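Side-chain contacts in beta-lactamase (PDB 5GWA), which probably hydrolyses beta-lactam antibiotics to substituted beta-amino acids as an extended-spectrum class A enzyme, and here holds the inhibitor avibactam: residues 258-261 with 262-265; 85-88 with 89-93; 130-133 with 134-138; 145-148 with 149-152. One frame throughout, in Å; residues are numbered along the deposited sequence.

Contact 1: 258-261 with 262-265; sequences DVNE and KIIA. With NA (sodium ion), chain M.
Val259 and Ile263, one helical turn apart, illustrate how an i to i+4 pair can combine backbone bonding with apolar packing. The Ile263 N-H donates to Val259 O at 2.9 Å. The same ladder continues from Lys262 N to Asp258 O at 3.0 Å and from Ala265 N to Glu261 O at 3.0 Å.

In the apolar part, Val259 CG1 meets Ile263 CD1 at 4.2 Å. With Val259 CG1 anti to the backbone N (chi1 173°), this methyl stands beside its own carbonyl carbon and leads toward the next turn. Ile263 CG1 also rests 3.4 Å from Val259 O.

The ionic part belongs to Glu261, whose OE2 binds a sodium ion at 2.7 Å and accepts a bond from Arg201; OE1 makes a salt bridge with Lys76 of the second subunit. Such a carboxylate is probably strongly held in its charged form.

Asn260 binds Ser253 and the carbonyl of Glu255, while Ile263 and Ile264 pack on strand 243-253. Helix 257-276 thus lies against the five-stranded sheet, with Ile263 also touching Tyr14 and Leu15 of helix 4-15.

Contact 2: 85-88 with 89-93; sequences SPLK and DKYPN. With NA (sodium ion), chain S; SO4 (sulfate ion), chain D.
The ammonium end of Lys88 and the carbonyl of Pro92 approach the same water beside a bound sulfate, an unusual addition to a one-turn contact. Lys88 NZ donates to sulfate O4 at 3.0 Å and to Leu79 O; the water lies 2.9 Å from Pro92 O, but its bond to this ammonium group is weak, so the bridge is a loose one. The sulfate, probably from the crystallisation liquor, is held as well by Gly198 of the second subunit. The lysine chain runs extended until its last torsion (chi4 63°), where the bend delivers NZ to the anion. Close by, a sodium ion is bound by two successive carbonyls, Tyr91 O at 2.8 Å and Pro92 O at 2.5 Å.

On another flank Leu87 CD2 touches Tyr91 CE2 at 4.0 Å, and Lys90 CG sits over the centre of one face of the ring. The phenol oxygen bonds to Glu102.

Pro92 N has no hydrogen to offer Lys88 O, although Pro92 CA lies 3.3 Å from Lys88 O in a CH...O contact. Tyr91 N donates to Leu87 O at 2.9 Å and only weakly to Lys88 O. At the other end Ser85 OG accepts from Lys88 N and is itself bonded to Asp112, which makes this a short helix with a classical serine N-cap.

Contact 3: 130-133 with 134-138; sequences HNFI and SKLGV. With NA (sodium ion), chain V.
Phe132 and Leu136 close a small apolar contact at the end of a helix, and their torsions explain it. Phe132 carries its ring anti to the backbone N (chi1 172°), which swings CE2 toward the following turn, where it comes within 3.9 Å of Leu136 CD1. Leu136 sends CG the other way, anti to its carbonyl carbon, and this branch point settles 3.4 Å from Phe132 O. Ile133 approaches the same methyl from another direction: both of its torsions are near -60°, folding the chain so that CD1 stands 4.2 Å from Leu136 CD1.

These three side chains look into the helical domain of the class A fold. Phe132 packs on helix 49-63, while Ile133 and Leu136 both reach Leu170 of helix 164-175.

The backbone changes character here as well. Leu136 N donates to Ile133 O at 3.0 Å from well above the carbonyl plane, and keeps only a weak bond to Phe132 O. Gly137 then turns to a positive phi of 88°, and beyond it Val138 O binds a sodium ion at 2.7 Å. Two waters complete the link from the helix to this ion. One is hydrogen-bonded to Ser134 OG at 3.0 Å; the other donates to His130 O at 2.9 Å and stands over one face of the His130 imidazole, offset toward its rim, while ND1 of that ring is bonded to Ile143 N.

Contact 4: 145-148 with 149-152; sequences ATEE and EMHK. With NA (sodium ion), chain Q; NXL ((2S,5R)-1-formyl-5-[(sulfooxy)amino]piperidine-2-carboxamide), chain B.
Thr146 and Glu149 form a capping box at the start of helix 147-151, in the stretch that class A beta-lactamases call the omega loop, lining the inhibitor pocket. The box is reciprocal: Glu149 N donates to Thr146 OG1 at 3.1 Å, and Thr146 N donates to Glu149 OE1 at 2.9 Å, nearly straight and on the anti side, somewhat out of the carboxylate plane. Thr146 OG1 stands between its own N and carbonyl carbon (chi1 61°), a rotation that turns the oxygen to the N-H of Glu149. Ala145 CB lies against Met150 CG.

A second grip lies one turn on. Glu147 O accepts from both His151 N and, at 2.7 Å, His151 ND1; the ring nitrogen comes from above the carbonyl plane. This pins the imidazole so that CE1 points at Glu147 OE1, 3.2 Å away in the ring plane, with the carboxylate turned 63° against it. Both groups line the avibactam site, Glu147 OE1 being 3.3 Å from the inhibitor's O. Glu147 OE2 in turn has the Met150 methyl CE 3.5 Å away.

Glu148 and Lys152 run side by side, joined by a rather long salt bridge of 3.6 Å between OE2 and NZ. Met150 O helps to bind a sodium ion together with Ala153 O and Trp154 O. Around this short helix, Asp117 of helix 113-123 accepts from the N-H groups of Glu147 and Glu148, Tyr49 of helix 49-63 packs on Glu147 and Met150, and His151 touches Asp220 of the second subunit.

From the N terminus the contacts follow in the order 2, 3, 4 and 1, each within one continuous stretch, so none encloses or crosses another. Contact 2 takes in the whole of the brief helix 86-90 at the subunit interface. Contact 3 finishes helix 126-135 among the helices around it, and contact 4, about 8 Å from it at the nearest atoms, opens helix 147-151 at the inhibitor pocket. Contacts 2 and 4 also come within about 8 Å and both touch the second subunit. Contact 1 comes last, on the C-terminal helix against the main sheet, across the chain's centre from contact 3, their centres about 30 Å apart.

Contact 1: 258-261 with 262-265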
loop_
_atom_site.group_PDB
_atom_site.type_symbol
_atom_site.label_atom_id
_atom_site.label_comp_id
_atom_site.label_asym_id
_atom_site.label_seq_id
_atom_site.Cartn_x
_atom_site.Cartn_y
_atom_site.Cartn_z
ATOM N N ASP A 258 17.545 -3.994 -3.087
ATOM C CA ASP A 258 18.685 -3.302 -2.556
ATOM C C ASP A 258 19.665 -2.847 -3.631
ATOM O O ASP A 258 20.248 -1.758 -3.555
ATOM C CB ASP A 258 19.411 -4.192 -1.531
ATOM C CG ASP A 258 19.980 -5.470 -2.151
ATOM O OD1 ASP A 258 19.249 -6.213 -2.866
ATOM O OD2 ASP A 258 21.157 -5.774 -1.881
ATOM N N VAL A 259 19.846 -3.685 -4.647
ATOM C CA VAL A 259 20.719 -3.341 -5.772
ATOM C C VAL A 259 20.112 -2.235 -6.631
ATOM O O VAL A 259 20.811 -1.310 -6.986
ATOM C CB VAL A 259 20.971 -4.577 -6.655
ATOM C CG1 VAL A 259 21.736 -4.219 -7.919
ATOM C CG2 VAL A 259 21.755 -5.612 -5.861
ATOM N N ASN A 260 18.813 -2.294 -6.849
ATOM C CA ASN A 260 18.139 -1.291 -7.659
ATOM C C ASN A 260 18.278 0.091 -7.026
ATOM O O ASN A 260 18.560 1.072 -7.718
ATOM C CB ASN A 260 16.688 -1.696 -7.870
ATOM C CG ASN A 260 16.551 -2.947 -8.750
ATOM O OD1 ASN A 260 17.377 -3.154 -9.635
ATOM N ND2 ASN A 260 15.583 -3.781 -8.464
ATOM N N GLU A 261 18.109 0.173 -5.705
ATOM C CA GLU A 261 18.282 1.434 -5.019
ATOM C C GLU A 261 19.727 1.897 -5.046
ATOM O O GLU A 261 20.014 3.059 -5.257
ATOM C CB GLU A 261 17.758 1.373 -3.580
ATOM C CG GLU A 261 16.284 1.059 -3.494
ATOM C CD GLU A 261 15.682 1.454 -2.155
ATOM O OE1 GLU A 261 16.088 0.927 -1.133
ATOM O OE2 GLU A 261 14.791 2.316 -2.109
ATOM N N LYS A 262 20.647 0.960 -4.831
ATOM C CA LYS A 262 22.045 1.262 -4.844
ATOM C C LYS A 262 22.526 1.790 -6.184
ATOM O O LYS A 262 23.336 2.705 -6.229
ATOM C CB LYS A 262 22.820 -0.006 -4.455
ATOM C CG LYS A 262 24.319 0.160 -4.382
ATOM C CD LYS A 262 24.737 0.972 -3.172
ATOM C CE LYS A 262 24.905 0.097 -1.938
ATOM N NZ LYS A 262 25.102 0.903 -0.696
ATOM N N ILE A 263 21.922 1.311 -7.280
ATOM C CA ILE A 263 22.256 1.857 -8.597
ATOM C C ILE A 263 21.982 3.351 -8.652
ATOM O O ILE A 263 22.819 4.143 -9.098
ATOM C CB ILE A 263 21.496 1.143 -9.718
ATOM C CG1 ILE A 263 22.088 -0.264 -9.954
ATOM C CG2 ILE A 263 21.581 1.920 -11.023
ATOM C CD1 ILE A 263 21.204 -1.184 -10.736
ATOM N N ILE A 264 20.824 3.750 -8.132
ATOM C CA ILE A 264 20.493 5.179 -8.106
ATOM C C ILE A 264 21.464 5.962 -7.237
ATOM O O ILE A 264 21.974 7.022 -7.642
ATOM C CB ILE A 264 19.046 5.418 -7.604
ATOM C CG1 ILE A 264 18.048 4.634 -8.477
ATOM C CG2 ILE A 264 18.714 6.913 -7.618
ATOM C CD1 ILE A 264 16.620 4.640 -7.986
ATOM N N ALA A 265 21.754 5.412 -6.060
ATOM C CA ALA A 265 22.577 6.092 -5.062
ATOM C C ALA A 265 24.010 6.280 -5.586
ATOM O O ALA A 265 24.602 7.343 -5.462
ATOM C CB ALA A 265 22.570 5.300 -3.751
HETATM NA NA NA M . 15.327 4.058 -0.085
#

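Contact 2: 85-88 with 89-93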
loop_
_atom_site.group_PDB
_atom_site.type_symbol
_atom_site.label_atom_id
_atom_site.label_comp_id
_atom_site.label_asym_id
_atom_site.label_seq_id
_atom_site.Cartn_x
_atom_site.Cartn_y
_atom_site.Cartn_z
ATOM N N SER A 85 -1.164 3.919 0.925
ATOM C CA SER A 85 -1.920 5.119 1.284
ATOM C C SER A 85 -1.815 5.481 2.758
ATOM O O SER A 85 -2.660 5.104 3.560
ATOM C CB SER A 85 -3.388 4.981 0.910
ATOM O OG SER A 85 -4.112 6.196 1.131
ATOM N N PRO A 86 -0.831 6.298 3.094
ATOM C CA PRO A 86 -0.838 6.876 4.428
ATOM C C PRO A 86 -2.119 7.640 4.767
ATOM O O PRO A 86 -2.547 7.611 5.929
ATOM C CB PRO A 86 0.397 7.781 4.412
ATOM C CG PRO A 86 1.319 7.135 3.398
ATOM C CD PRO A 86 0.388 6.615 2.333
ATOM N N LEU A 87 -2.746 8.324 3.806
ATOM C CA LEU A 87 -4.010 9.011 4.115
ATOM C C LEU A 87 -5.048 8.063 4.632
ATOM O O LEU A 87 -5.835 8.397 5.542
ATOM C CB LEU A 87 -4.623 9.721 2.896
ATOM C CG LEU A 87 -3.968 11.022 2.561
ATOM C CD1 LEU A 87 -4.538 11.438 1.227
ATOM C CD2 LEU A 87 -4.198 12.099 3.619
ATOM N N LYS A 88 -5.160 6.887 4.009
ATOM C CA LYS A 88 -6.163 5.943 4.425
ATOM C C LYS A 88 -5.885 5.476 5.851
ATOM O O LYS A 88 -6.792 5.358 6.659
ATOM C CB LYS A 88 -6.241 4.772 3.474
ATOM C CG LYS A 88 -7.289 3.762 3.911
ATOM C CD LYS A 88 -7.540 2.688 2.901
ATOM C CE LYS A 88 -8.768 1.872 3.313
ATOM N NZ LYS A 88 -10.046 2.646 3.345
ATOM N N ASP A 89 -4.643 5.137 6.177
ATOM C CA ASP A 89 -4.399 4.716 7.547
ATOM C C ASP A 89 -4.637 5.839 8.567
ATOM O O ASP A 89 -4.965 5.570 9.723
ATOM C CB ASP A 89 -2.970 4.216 7.681
ATOM C CG ASP A 89 -2.728 3.415 8.951
ATOM O OD1 ASP A 89 -3.476 2.486 9.265
ATOM O OD2 ASP A 89 -1.715 3.715 9.600
ATOM N N LYS A 90 -4.412 7.078 8.150
ATOM C CA LYS A 90 -4.664 8.229 9.024
ATOM C C LYS A 90 -6.176 8.438 9.232
ATOM O O LYS A 90 -6.599 8.780 10.344
ATOM C CB LYS A 90 -4.025 9.485 8.499
ATOM C CG LYS A 90 -4.112 10.679 9.466
ATOM C CD LYS A 90 -3.339 11.856 8.936
ATOM C CE LYS A 90 -3.368 13.020 9.920
ATOM N NZ LYS A 90 -2.649 12.702 11.185
ATOM N N TYR A 91 -6.964 8.199 8.180
ATOM C CA TYR A 91 -8.396 8.508 8.191
ATOM C C TYR A 91 -9.169 7.309 7.715
ATOM O O TYR A 91 -9.752 7.301 6.626
ATOM C CB TYR A 91 -8.676 9.690 7.273
ATOM C CG TYR A 91 -7.895 10.954 7.614
ATOM C CD1 TYR A 91 -8.153 11.654 8.774
ATOM C CD2 TYR A 91 -6.981 11.510 6.722
ATOM C CE1 TYR A 91 -7.436 12.785 9.098
ATOM C CE2 TYR A 91 -6.262 12.656 7.035
ATOM C CZ TYR A 91 -6.539 13.319 8.222
ATOM O OH TYR A 91 -5.926 14.505 8.526
ATOM N N PRO A 92 -9.228 6.250 8.525
ATOM C CA PRO A 92 -9.806 5.013 8.049
ATOM C C PRO A 92 -11.302 5.015 7.720
ATOM O O PRO A 92 -11.703 4.283 6.819
ATOM C CB PRO A 92 -9.503 3.995 9.163
ATOM C CG PRO A 92 -8.901 4.769 10.257
ATOM C CD PRO A 92 -8.501 6.115 9.786
ATOM N N ASN A 93 -12.035 5.984 8.266
ATOM C CA ASN A 93 -13.448 6.146 7.960
ATOM C C ASN A 93 -13.665 7.043 6.754
ATOM O O ASN A 93 -14.704 6.995 6.112
ATOM C CB ASN A 93 -14.191 6.723 9.137
ATOM C CG ASN A 93 -14.649 5.657 10.082
ATOM O OD1 ASN A 93 -15.620 4.935 9.801
ATOM N ND2 ASN A 93 -13.860 5.421 11.097
HETATM NA NA NA S . -10.635 5.316 4.870
HETATM S S SO4 D . -11.762 -0.173 4.654
HETATM O O1 SO4 D . -12.885 -1.088 4.985
HETATM O O2 SO4 D . -10.561 -0.628 5.345
HETATM O O3 SO4 D . -11.600 -0.244 3.181
HETATM O O4 SO4 D . -12.104 1.240 4.990
HETATM O O HOH W 1 -10.110 1.887 6.562
#

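Contact 3: 130-133 with 134-138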
loop_
_atom_site.group_PDB
_atom_site.type_symbol
_atom_site.label_atom_id
_atom_site.label_comp_id
_atom_site.label_asym_id
_atom_site.label_seq_id
_atom_site.Cartn_x
_atom_site.Cartn_y
_atom_site.Cartn_z
ATOM N N HIS A 130 -1.419 15.437 -18.914
ATOM C CA HIS A 130 -0.618 15.143 -20.089
ATOM C C HIS A 130 -0.497 16.382 -20.955
ATOM O O HIS A 130 0.589 16.736 -21.383
ATOM C CB HIS A 130 -1.275 14.022 -20.865
ATOM C CG HIS A 130 -0.603 13.712 -22.156
ATOM N ND1 HIS A 130 0.448 12.823 -22.252
ATOM C CD2 HIS A 130 -0.704 14.296 -23.371
ATOM C CE1 HIS A 130 0.873 12.775 -23.501
ATOM N NE2 HIS A 130 0.244 13.718 -24.182
ATOM N N ASN A 131 -1.622 16.999 -21.265
ATOM C CA ASN A 131 -1.588 18.204 -22.103
ATOM C C ASN A 131 -0.866 19.372 -21.440
ATOM O O ASN A 131 -0.132 20.108 -22.092
ATOM C CB ASN A 131 -3.010 18.618 -22.469
ATOM C CG ASN A 131 -3.650 17.670 -23.444
ATOM O OD1 ASN A 131 -2.965 16.937 -24.137
ATOM N ND2 ASN A 131 -4.972 17.777 -23.603
ATOM N N PHE A 132 -1.115 19.575 -20.162
ATOM C CA PHE A 132 -0.498 20.647 -19.415
ATOM C C PHE A 132 1.007 20.559 -19.549
ATOM O O PHE A 132 1.710 21.543 -19.774
ATOM C CB PHE A 132 -0.929 20.591 -17.947
ATOM C CG PHE A 132 -0.205 21.548 -17.072
ATOM C CD1 PHE A 132 -0.512 22.886 -17.087
ATOM C CD2 PHE A 132 0.909 21.136 -16.355
ATOM C CE1 PHE A 132 0.220 23.786 -16.350
ATOM C CE2 PHE A 132 1.559 22.007 -15.518
ATOM C CZ PHE A 132 1.222 23.332 -15.512
ATOM N N ILE A 133 1.522 19.360 -19.318
ATOM C CA ILE A 133 2.951 19.152 -19.387
ATOM C C ILE A 133 3.471 19.394 -20.800
ATOM O O ILE A 133 4.470 20.114 -20.972
ATOM C CB ILE A 133 3.312 17.720 -18.927
ATOM C CG1 ILE A 133 3.003 17.560 -17.429
ATOM C CG2 ILE A 133 4.798 17.429 -19.173
ATOM C CD1 ILE A 133 3.710 18.486 -16.475
ATOM N N SER A 134 2.815 18.801 -21.792
ATOM C CA SER A 134 3.187 18.989 -23.184
ATOM C C SER A 134 3.274 20.481 -23.523
ATOM O O SER A 134 4.213 20.931 -24.217
ATOM C CB SER A 134 2.193 18.309 -24.116
ATOM O OG SER A 134 2.590 18.541 -25.461
ATOM N N LYS A 135 2.332 21.252 -23.006
ATOM C CA LYS A 135 2.275 22.686 -23.358
ATOM C C LYS A 135 3.280 23.568 -22.643
ATOM O O LYS A 135 3.528 24.716 -23.065
ATOM C CB LYS A 135 0.869 23.223 -23.135
ATOM C CG LYS A 135 -0.150 22.589 -24.047
ATOM C CD LYS A 135 -0.204 23.338 -25.377
ATOM C CE LYS A 135 -1.142 22.657 -26.353
ATOM N NZ LYS A 135 -1.153 23.390 -27.653
ATOM N N LEU A 136 3.991 22.998 -21.675
ATOM C CA LEU A 136 5.148 23.673 -21.106
ATOM C C LEU A 136 6.345 23.663 -22.071
ATOM O O LEU A 136 7.370 24.293 -21.784
ATOM C CB LEU A 136 5.524 23.037 -19.763
ATOM C CG LEU A 136 4.482 23.173 -18.654
ATOM C CD1 LEU A 136 4.939 22.430 -17.406
ATOM C CD2 LEU A 136 4.178 24.618 -18.305
ATOM N N GLY A 137 6.228 22.901 -23.165
ATOM C CA GLY A 137 7.294 22.698 -24.127
ATOM C C GLY A 137 8.234 21.551 -23.820
ATOM O O GLY A 137 9.417 21.632 -24.128
ATOM N N VAL A 138 7.753 20.574 -23.052
ATOM C CA VAL A 138 8.541 19.366 -22.762
ATOM C C VAL A 138 7.928 18.167 -23.458
ATOM O O VAL A 138 6.861 17.662 -23.042
ATOM C CB VAL A 138 8.642 19.068 -21.252
ATOM C CG1 VAL A 138 9.561 17.868 -20.995
ATOM C CG2 VAL A 138 9.127 20.291 -20.506
HETATM NA NA NA V . 5.229 15.581 -23.458
HETATM O O HOH W 2 3.034 15.303 -21.739
HETATM O O HOH W 3 4.508 16.252 -26.003
#

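Contact 4: 145-148 with 149-152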
loop_
_atom_site.group_PDB
_atom_site.type_symbol
_atom_site.label_atom_id
_atom_site.label_comp_id
_atom_site.label_asym_id
_atom_site.label_seq_id
_atom_site.Cartn_x
_atom_site.Cartn_y
_atom_site.Cartn_z
ATOM N N ALA A 145 -2.625 7.010 -17.280
ATOM C CA ALA A 145 -3.344 6.105 -16.369
ATOM C C ALA A 145 -3.201 6.580 -14.938
ATOM O O ALA A 145 -2.131 6.956 -14.502
ATOM C CB ALA A 145 -2.810 4.706 -16.448
ATOM N N THR A 146 -4.278 6.469 -14.198
ATOM C CA THR A 146 -4.290 6.796 -12.779
ATOM C C THR A 146 -3.641 5.656 -12.000
ATOM O O THR A 146 -3.299 4.625 -12.566
ATOM C CB THR A 146 -5.722 6.934 -12.251
ATOM O OG1 THR A 146 -6.403 5.688 -12.434
ATOM C CG2 THR A 146 -6.478 8.045 -12.957
ATOM N N GLU A 147 -3.471 5.842 -10.699
ATOM C CA GLU A 147 -2.932 4.762 -9.891
ATOM C C GLU A 147 -3.856 3.568 -9.871
ATOM O O GLU A 147 -3.384 2.436 -9.986
ATOM C CB GLU A 147 -2.623 5.238 -8.460
ATOM C CG GLU A 147 -1.373 6.111 -8.411
ATOM C CD GLU A 147 -0.077 5.355 -8.577
ATOM O OE1 GLU A 147 -0.069 4.104 -8.442
ATOM O OE2 GLU A 147 1.008 5.983 -8.756
ATOM N N GLU A 148 -5.144 3.805 -9.745
ATOM C CA GLU A 148 -6.113 2.692 -9.748
ATOM C C GLU A 148 -6.022 1.909 -11.047
ATOM O O GLU A 148 -5.955 0.679 -11.032
ATOM C CB GLU A 148 -7.491 3.237 -9.544
ATOM C CG GLU A 148 -8.614 2.227 -9.718
ATOM C CD GLU A 148 -9.982 2.845 -9.470
ATOM O OE1 GLU A 148 -10.094 4.091 -9.455
ATOM O OE2 GLU A 148 -10.969 2.082 -9.356
ATOM N N GLU A 149 -5.899 2.637 -12.154
ATOM C CA GLU A 149 -5.777 1.999 -13.448
ATOM C C GLU A 149 -4.486 1.183 -13.585
ATOM O O GLU A 149 -4.476 0.071 -14.133
ATOM C CB GLU A 149 -5.900 3.054 -14.555
ATOM C CG GLU A 149 -7.288 3.609 -14.720
ATOM C CD GLU A 149 -7.394 4.716 -15.742
ATOM O OE1 GLU A 149 -6.470 5.552 -15.864
ATOM O OE2 GLU A 149 -8.509 4.910 -16.277
ATOM N N MET A 150 -3.381 1.667 -13.020
ATOM C CA MET A 150 -2.127 0.937 -13.073
ATOM C C MET A 150 -2.187 -0.364 -12.259
ATOM O O MET A 150 -1.481 -1.319 -12.539
ATOM C CB MET A 150 -0.961 1.816 -12.575
ATOM C CG MET A 150 -0.501 2.821 -13.612
ATOM S SD MET A 150 1.127 3.479 -13.228
ATOM C CE MET A 150 0.684 4.558 -11.898
ATOM N N HIS A 151 -2.900 -0.321 -11.152
ATOM C CA HIS A 151 -2.964 -1.489 -10.253
ATOM C C HIS A 151 -3.852 -2.590 -10.831
ATOM O O HIS A 151 -3.866 -3.707 -10.299
ATOM C CB HIS A 151 -3.479 -1.062 -8.867
ATOM C CG HIS A 151 -2.453 -0.367 -8.036
ATOM N ND1 HIS A 151 -1.934 0.874 -8.357
ATOM C CD2 HIS A 151 -1.846 -0.741 -6.882
ATOM C CE1 HIS A 151 -1.041 1.225 -7.447
ATOM N NE2 HIS A 151 -0.960 0.252 -6.549
ATOM N N LYS A 152 -4.590 -2.307 -11.906
ATOM C CA LYS A 152 -5.485 -3.330 -12.479
ATOM C C LYS A 152 -4.760 -4.331 -13.352
ATOM O O LYS A 152 -5.280 -5.441 -13.589
ATOM C CB LYS A 152 -6.604 -2.695 -13.277
ATOM C CG LYS A 152 -7.738 -2.214 -12.394
ATOM C CD LYS A 152 -8.922 -1.804 -13.204
ATOM C CE LYS A 152 -10.157 -1.696 -12.330
ATOM N NZ LYS A 152 -9.954 -0.796 -11.175
HETATM NA NA NA Q . 0.765 -1.443 -14.096
HETATM O OAC NXL B . 5.562 4.590 -7.465
HETATM C CAN NXL B . 4.711 4.919 -6.646
HETATM N N NXL B . 4.118 4.135 -5.863
HETATM C CAJ NXL B . 3.366 4.628 -4.728
HETATM C CA NXL B . 4.325 2.699 -5.994
HETATM C C NXL B . 3.122 1.914 -6.389
HETATM O O NXL B . 2.017 2.421 -6.450
HETATM N NAA NXL B . 3.329 0.601 -6.526
HETATM C CB NXL B . 4.889 2.171 -4.700
HETATM C CAH NXL B . 4.147 2.665 -3.481
HETATM C CAO NXL B . 4.044 4.183 -3.455
HETATM N NAK NXL B . 5.297 4.933 -3.225
HETATM O OAL NXL B . 6.418 4.312 -3.523
HETATM S SAR NXL B . 7.614 5.227 -3.807
HETATM O OAD NXL B . 8.313 5.263 -2.561
HETATM O OAE NXL B . 8.582 4.751 -4.732
HETATM O OAG NXL B . 6.948 6.510 -4.566
HETATM O O HOH W 4 2.040 -1.208 -11.661
#